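Side-chain contacts in malonyl CoA-acyl carrier protein transacylase (Burkholderia pseudomallei, PDB 3G87), which probably transfers the malonyl group from malonyl-CoA to the phosphopantetheine arm of holo-acyl carrier protein, supplying extender units for acyl-chain synthesis: residues 276-279 and 280-284; 285-288 and 289-293. All coordinates share one frame; numbering follows the deposited sequence.

Contact 1: residues 276-279 and 280-284; sequences HGDV and LTRLV
The N-terminal turn of helix 279-289 is joined by an i to i+4 salt bridge between Asp278, at the N-cap position, and Arg282. The helix follows strand 269-273, an outer strand of the parallel sheet in this acyltransferase. Asp278 OD1 lies 3.1 Å from Arg282 NH1. The bond comes from above the carboxylate plane, 36° out of it. Arg282 NE adds a weak bond to Asp278 OD1 at 3.2 Å. The carboxylate and guanidinium planes are 34° apart, so the two groups are not coplanar. A bend at chi3 (-94°) folds the arginine back over the start of the helix, where its NE also makes a weak bond to Asp278 O at 3.5 Å. The Asp278 carboxylate makes no capping bond. Leu280 N is instead bonded by Glu273, which also accepts a bond from Thr281 OG1. The backbone is gripped too: Arg282 N reaches Asp278 O at 3.2 Å, and Leu283 N makes a weak bond to Val279 O. Val279 CG2 lies obliquely to the guanidinium, 3.7 Å from Arg282 NH1. Leu280 and Leu283 pack on Trp251 of helix 251-264. The side chains of two acidic residues, Asp278 and Glu273, touch at this helix start. The helix N-terminus and Arg282 would probably ease that crowding of charge, with both NH1 and NE of Arg282 reaching Asp278 OD1.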
loop_
_atom_site.group_PDB
_atom_site.type_symbol
_atom_site.label_atom_id
_atom_site.label_comp_id
_atom_site.label_asym_id
_atom_site.label_seq_id
_atom_site.Cartn_x
_atom_site.Cartn_y
_atom_site.Cartn_z
ATOM N N HIS A 276 2.522 -8.437 7.982
ATOM C CA HIS A 276 2.387 -9.880 7.715
ATOM C C HIS A 276 2.871 -10.181 6.297
ATOM O O HIS A 276 2.582 -9.433 5.360
ATOM C CB HIS A 276 0.920 -10.375 7.914
ATOM C CG HIS A 276 0.682 -11.806 7.498
ATOM N ND1 HIS A 276 0.994 -12.896 8.303
ATOM C CD2 HIS A 276 0.169 -12.330 6.352
ATOM C CE1 HIS A 276 0.676 -14.015 7.675
ATOM N NE2 HIS A 276 0.171 -13.705 6.494
ATOM N N GLY A 277 3.611 -11.271 6.144
ATOM C CA GLY A 277 4.025 -11.773 4.821
ATOM C C GLY A 277 5.335 -11.178 4.337
ATOM O O GLY A 277 5.948 -10.352 5.031
ATOM N N ASP A 278 5.749 -11.577 3.137
ATOM C CA ASP A 278 6.978 -11.057 2.516
ATOM C C ASP A 278 6.720 -10.444 1.119
ATOM O O ASP A 278 7.600 -10.451 0.248
ATOM C CB ASP A 278 8.032 -12.165 2.442
ATOM C CG ASP A 278 7.607 -13.273 1.515
ATOM O OD1 ASP A 278 6.374 -13.358 1.286
ATOM O OD2 ASP A 278 8.472 -14.034 0.973
ATOM N N VAL A 279 5.511 -9.901 0.915
ATOM C CA VAL A 279 5.185 -9.318 -0.386
ATOM C C VAL A 279 6.230 -8.271 -0.834
ATOM O O VAL A 279 6.723 -8.376 -1.919
ATOM C CB VAL A 279 3.671 -8.866 -0.511
ATOM C CG1 VAL A 279 3.346 -8.164 -1.852
ATOM C CG2 VAL A 279 2.778 -10.094 -0.377
ATOM N N LEU A 280 6.605 -7.310 0.016
ATOM C CA LEU A 280 7.470 -6.218 -0.441
ATOM C C LEU A 280 8.917 -6.680 -0.497
ATOM O O LEU A 280 9.680 -6.213 -1.323
ATOM C CB LEU A 280 7.347 -4.985 0.462
ATOM C CG LEU A 280 5.928 -4.484 0.679
ATOM C CD1 LEU A 280 5.907 -3.205 1.598
ATOM C CD2 LEU A 280 5.257 -4.231 -0.673
ATOM N N THR A 281 9.296 -7.571 0.410
ATOM C CA THR A 281 10.627 -8.176 0.416
ATOM C C THR A 281 10.945 -8.712 -0.964
ATOM O O THR A 281 12.018 -8.456 -1.479
ATOM C CB THR A 281 10.703 -9.292 1.481
ATOM O OG1 THR A 281 10.560 -8.681 2.771
ATOM C CG2 THR A 281 12.037 -10.016 1.493
ATOM N N ARG A 282 9.997 -9.452 -1.554
ATOM C CA ARG A 282 10.203 -10.079 -2.868
ATOM C C ARG A 282 10.211 -9.053 -3.967
ATOM O O ARG A 282 10.892 -9.239 -4.961
ATOM C CB ARG A 282 9.113 -11.098 -3.146
ATOM C CG ARG A 282 9.193 -12.369 -2.345
ATOM C CD ARG A 282 8.005 -13.304 -2.749
ATOM N NE ARG A 282 6.859 -13.130 -1.842
ATOM C CZ ARG A 282 5.577 -13.411 -2.142
ATOM N NH1 ARG A 282 4.616 -13.228 -1.215
ATOM N NH2 ARG A 282 5.245 -13.889 -3.357
ATOM N N LEU A 283 9.435 -7.978 -3.810
ATOM C CA LEU A 283 9.437 -6.887 -4.824
ATOM C C LEU A 283 10.762 -6.177 -4.833
ATOM O O LEU A 283 11.297 -5.889 -5.905
ATOM C CB LEU A 283 8.293 -5.859 -4.677
ATOM C CG LEU A 283 6.830 -6.308 -4.686
ATOM C CD1 LEU A 283 5.847 -5.110 -4.522
ATOM C CD2 LEU A 283 6.543 -7.094 -5.952
ATOM N N VAL A 284 11.306 -5.916 -3.648
ATOM C CA VAL A 284 12.584 -5.251 -3.547
ATOM C C VAL A 284 13.714 -6.124 -4.131
ATOM O O VAL A 284 14.563 -5.614 -4.868
ATOM C CB VAL A 284 12.908 -4.805 -2.118
ATOM C CG1 VAL A 284 14.368 -4.305 -2.052
ATOM C CG2 VAL A 284 11.934 -3.728 -1.659
#

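Contact 2: residues 285-288 and 289-293; sequences HTIR and RQTPA
The side chains of Thr286 and Gln290 run along each other at the C-terminal end of helix 279-289, where the chain leaves the helix. Thr286 CG2 touches Gln290 OE1 at 3.3 Å. The methyl gets there because it is anti to the backbone N of Thr286, while OG1 turns back to bond Arg282 O. Gln290 CG also covers Thr286 O, which accepts the bond from Gln290 N at 3.1 Å. The side chain of Gln290 also touches Thr159, Pro160 and Ser161. Arg289 takes another course. Its CG is roughly anti to N (chi1 -152°), and the bend at chi3 brings NH1 back beside Thr286, with Arg289 NH1 4.0 Å from Thr286 OG1. His285 NE2 lies near the Arg289 guanidinium plane, at its edge. The Arg288 side chain starts away from residues 289-293, and its NH2 bonds Ile269 O. Ile287 packs on Ile255 and Arg256 of helix 251-264. Thr291 has positive phi (64°), and its side chain turns back to the last turn of the helix. Thr291 OG1 donates to Ile287 O at 2.9 Å, from 40° above the carbonyl plane, and is also bonded by Arg256 NE.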
loop_
_atom_site.group_PDB
_atom_site.type_symbol
_atom_site.label_atom_id
_atom_site.label_comp_id
_atom_site.label_asym_id
_atom_site.label_seq_id
_atom_site.Cartn_x
_atom_site.Cartn_y
_atom_site.Cartn_z
ATOM N N HIS A 285 13.710 -7.430 -3.865
ATOM C CA HIS A 285 14.751 -8.281 -4.471
ATOM C C HIS A 285 14.720 -8.152 -5.994
ATOM O O HIS A 285 15.773 -8.014 -6.637
ATOM C CB HIS A 285 14.707 -9.757 -4.020
ATOM C CG HIS A 285 15.640 -10.632 -4.807
ATOM N ND1 HIS A 285 17.016 -10.464 -4.791
ATOM C CD2 HIS A 285 15.397 -11.655 -5.665
ATOM C CE1 HIS A 285 17.575 -11.343 -5.604
ATOM N NE2 HIS A 285 16.615 -12.074 -6.151
ATOM N N THR A 286 13.515 -8.134 -6.553
ATOM C CA THR A 286 13.343 -8.124 -8.019
ATOM C C THR A 286 13.774 -6.806 -8.639
ATOM O O THR A 286 14.522 -6.797 -9.613
ATOM C CB THR A 286 11.909 -8.495 -8.448
ATOM O OG1 THR A 286 11.607 -9.831 -7.975
ATOM C CG2 THR A 286 11.778 -8.416 -9.982
ATOM N N ILE A 287 13.399 -5.722 -8.021
ATOM C CA ILE A 287 13.830 -4.408 -8.358
ATOM C C ILE A 287 15.343 -4.287 -8.382
ATOM O O ILE A 287 15.891 -3.876 -9.349
ATOM C CB ILE A 287 13.165 -3.347 -7.435
ATOM C CG1 ILE A 287 11.702 -3.200 -7.764
ATOM C CG2 ILE A 287 13.738 -2.042 -7.641
ATOM C CD1 ILE A 287 10.892 -3.003 -6.665
ATOM N N ARG A 288 16.001 -4.679 -7.304
ATOM C CA ARG A 288 17.452 -4.657 -7.198
ATOM C C ARG A 288 18.172 -5.542 -8.226
ATOM O O ARG A 288 19.148 -5.162 -8.757
ATOM C CB ARG A 288 17.946 -4.993 -5.781
ATOM C CG ARG A 288 17.547 -4.024 -4.691
ATOM C CD ARG A 288 18.190 -4.258 -3.363
ATOM N NE ARG A 288 19.381 -3.470 -3.268
ATOM C CZ ARG A 288 19.971 -3.060 -2.182
ATOM N NH1 ARG A 288 20.986 -2.327 -2.321
ATOM N NH2 ARG A 288 19.598 -3.381 -1.008
ATOM N N ARG A 289 17.650 -6.705 -8.510
ATOM C CA ARG A 289 18.217 -7.565 -9.513
ATOM C C ARG A 289 18.158 -6.929 -10.885
ATOM O O ARG A 289 19.037 -7.087 -11.663
ATOM C CB ARG A 289 17.508 -8.913 -9.501
ATOM C CG ARG A 289 18.324 -10.046 -9.964
ATOM C CD ARG A 289 17.496 -11.263 -10.247
ATOM N NE ARG A 289 16.520 -11.123 -11.308
ATOM C CZ ARG A 289 15.210 -11.166 -11.131
ATOM N NH1 ARG A 289 14.742 -11.334 -9.923
ATOM N NH2 ARG A 289 14.377 -11.038 -12.157
ATOM N N GLN A 290 17.093 -6.209 -11.149
ATOM C CA GLN A 290 16.943 -5.416 -12.340
ATOM C C GLN A 290 17.646 -4.115 -11.943
ATOM O O GLN A 290 18.309 -4.086 -10.981
ATOM C CB GLN A 290 15.466 -5.332 -12.762
ATOM C CG GLN A 290 14.740 -6.746 -12.995
ATOM C CD GLN A 290 13.176 -6.763 -13.052
ATOM O OE1 GLN A 290 12.517 -6.123 -12.266
ATOM N NE2 GLN A 290 12.612 -7.542 -13.941
ATOM N N THR A 291 17.607 -3.041 -12.669
ATOM C CA THR A 291 18.355 -1.888 -12.153
ATOM C C THR A 291 19.891 -2.075 -12.060
ATOM O O THR A 291 20.460 -2.179 -10.976
ATOM C CB THR A 291 17.859 -1.395 -10.741
ATOM O OG1 THR A 291 16.431 -1.358 -10.644
ATOM C CG2 THR A 291 18.333 -0.034 -10.520
ATOM N N PRO A 292 20.554 -2.050 -13.207
ATOM C CA PRO A 292 21.960 -2.460 -13.284
ATOM C C PRO A 292 22.789 -1.546 -12.381
ATOM O O PRO A 292 22.469 -0.344 -12.240
ATOM C CB PRO A 292 22.309 -2.275 -14.773
ATOM C CG PRO A 292 21.420 -1.154 -15.226
ATOM C CD PRO A 292 20.125 -1.321 -14.423
ATOM N N ALA A 293 23.819 -2.124 -11.756
ATOM C CA ALA A 293 24.475 -1.484 -10.624
ATOM C C ALA A 293 25.992 -1.700 -10.580
ATOM O O ALA A 293 26.630 -1.486 -9.538
ATOM C CB ALA A 293 23.827 -1.973 -9.336
#

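Contact 1 and contact 2 mark the beginning and end of helix 279-289. Their centres are about 15 Å apart. The two ranges adjoin at Val284 and His285 within the one helix. Helix 251-264 lies against both contacts. Between them, Val284 touches Ile255 and carries the same helix face on from one contact to the next. The centre of contact 1 is about 12 Å from the centre of the chain, that of contact 2 about 21 Å. The Leu280 side chain of contact 1 lies near, without touching, a GxSxG sequence (Gly90, Ser92, Gly94) that probably forms the nucleophile elbow. Contact 2 is at the surface.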